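Local coordinates for uncharacterized conserved protein (Staphylococcus epidermidis, PDB 3FRM) that is of unknown function but contains a GNAT-type domain and is probably an acetyl-CoA-dependent acyltransferase, at residues A[102-107]-A[239-244]. Sequence-based numbering, arbitrary orientation.
Sequences LYVIEA and GYVYQG
With CG of Y103 opposite its carbonyl carbon (chi1 -65°) and CG of Y242 opposite its backbone N (chi1 176°), the two tyrosines of this non-hydrogen-bonded pair come together in an offset edge-to-face stack, the edge of Y242 turned to the face of Y103 and the ring planes at 63°. Y103 CE1 lies 3.8 Å from Y242 CB. At the other end, CG2 of I105 stands over one face of the Y240 ring, a CH-pi contact displaced toward the rim, 3.4 Å from Y240 CE1. On the sheet face opposite Y103 and Y242, V104 CG1 meets V241 CG2. Q243 OE1 lies 3.6 Å from V104 CG1, while Q243 NE2 hydrogen-bonds to M4 O. Paired backbone bonds join V104 and V241 (V241 N to V104 O 2.7 Å), with further bonds from Q243 N to L102 O and L102 N to G244 O. G239, at positive phi, ends helix 232-237 in a Schellman motif. Strand 96-105 lies between 241-251 and 221-225 in the mixed sheet, so the contact joins the N- and C-terminal parts, both of acetyltransferase-clan families; Y103 packs against helix 232-237, Y240 and I105 reach helix 107-111, and R237 of the second subunit packs on Y242.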
# COMPACT_ATOMS: atom_id res chain seq x y z
N LEU A 102 5.17 -2.50 -10.58
CA LEU A 102 5.43 -3.82 -11.10
C LEU A 102 6.17 -4.69 -10.06
O LEU A 102 7.26 -4.32 -9.60
CB LEU A 102 6.27 -3.73 -12.38
CG LEU A 102 6.69 -5.08 -12.99
CD1 LEU A 102 5.47 -5.82 -13.62
CD2 LEU A 102 7.80 -4.85 -14.06
N TYR A 103 5.55 -5.83 -9.69
CA TYR A 103 6.20 -6.85 -8.82
C TYR A 103 6.57 -8.12 -9.54
O TYR A 103 5.85 -8.60 -10.42
CB TYR A 103 5.32 -7.19 -7.59
CG TYR A 103 5.17 -6.00 -6.69
CD1 TYR A 103 6.14 -5.68 -5.76
CD2 TYR A 103 4.11 -5.11 -6.85
CE1 TYR A 103 6.04 -4.56 -4.97
CE2 TYR A 103 3.99 -3.99 -6.05
CZ TYR A 103 4.95 -3.73 -5.10
OH TYR A 103 4.84 -2.59 -4.30
N VAL A 104 7.70 -8.70 -9.15
CA VAL A 104 8.18 -9.87 -9.84
C VAL A 104 8.62 -10.91 -8.83
O VAL A 104 9.09 -10.55 -7.77
CB VAL A 104 9.35 -9.47 -10.77
CG1 VAL A 104 10.67 -9.37 -9.99
CG2 VAL A 104 9.55 -10.50 -11.84
N ILE A 105 8.48 -12.19 -9.17
CA ILE A 105 9.01 -13.26 -8.34
C ILE A 105 9.39 -14.50 -9.18
O ILE A 105 8.84 -14.70 -10.25
CB ILE A 105 8.05 -13.61 -7.19
CG1 ILE A 105 8.85 -14.38 -6.11
CG2 ILE A 105 6.87 -14.41 -7.73
CD1 ILE A 105 8.09 -14.79 -4.82
N GLU A 106 10.36 -15.29 -8.71
CA GLU A 106 10.69 -16.61 -9.37
C GLU A 106 9.68 -17.65 -8.94
O GLU A 106 9.30 -17.62 -7.78
CB GLU A 106 12.13 -17.12 -9.03
CG GLU A 106 13.05 -16.03 -8.48
CD GLU A 106 14.48 -15.92 -9.10
OE1 GLU A 106 14.77 -14.85 -9.72
OE2 GLU A 106 15.34 -16.85 -8.93
N ALA A 107 9.25 -18.53 -9.85
CA ALA A 107 8.25 -19.59 -9.55
C ALA A 107 8.52 -20.37 -8.28
O ALA A 107 7.65 -20.50 -7.43
CB ALA A 107 8.10 -20.58 -10.72
N GLY A 239 7.34 -12.43 -0.71
CA GLY A 239 8.64 -12.46 -1.36
C GLY A 239 8.75 -11.73 -2.70
O GLY A 239 9.84 -11.73 -3.31
N TYR A 240 7.66 -11.11 -3.18
CA TYR A 240 7.70 -10.46 -4.48
C TYR A 240 8.70 -9.34 -4.41
O TYR A 240 8.77 -8.68 -3.38
CB TYR A 240 6.34 -9.85 -4.87
CG TYR A 240 5.41 -10.82 -5.53
CD1 TYR A 240 5.37 -10.92 -6.90
CD2 TYR A 240 4.59 -11.68 -4.77
CE1 TYR A 240 4.56 -11.86 -7.50
CE2 TYR A 240 3.74 -12.60 -5.38
CZ TYR A 240 3.73 -12.67 -6.75
OH TYR A 240 2.89 -13.54 -7.40
N VAL A 241 9.48 -9.15 -5.47
CA VAL A 241 10.39 -8.03 -5.57
C VAL A 241 9.85 -6.90 -6.46
O VAL A 241 9.37 -7.10 -7.55
CB VAL A 241 11.91 -8.44 -5.82
CG1 VAL A 241 12.19 -9.97 -5.72
CG2 VAL A 241 12.56 -7.71 -7.06
N TYR A 242 9.86 -5.71 -5.90
CA TYR A 242 9.49 -4.50 -6.53
C TYR A 242 10.43 -4.23 -7.68
O TYR A 242 11.67 -4.26 -7.49
CB TYR A 242 9.63 -3.37 -5.52
CG TYR A 242 9.36 -1.98 -6.07
CD1 TYR A 242 8.06 -1.54 -6.28
CD2 TYR A 242 10.40 -1.13 -6.39
CE1 TYR A 242 7.77 -0.26 -6.77
CE2 TYR A 242 10.16 0.15 -6.89
CZ TYR A 242 8.84 0.58 -7.06
OH TYR A 242 8.59 1.83 -7.53
N GLN A 243 9.85 -3.94 -8.85
CA GLN A 243 10.65 -3.70 -10.06
C GLN A 243 10.19 -2.55 -10.97
O GLN A 243 10.26 -2.70 -12.20
CB GLN A 243 10.62 -4.97 -10.91
CG GLN A 243 11.68 -5.00 -12.01
CD GLN A 243 12.40 -6.30 -12.00
OE1 GLN A 243 12.89 -6.71 -10.96
NE2 GLN A 243 12.45 -6.97 -13.15
N GLY A 244 9.67 -1.46 -10.41
CA GLY A 244 9.53 -0.23 -11.15
C GLY A 244 8.10 0.28 -11.06
O GLY A 244 7.23 -0.42 -10.56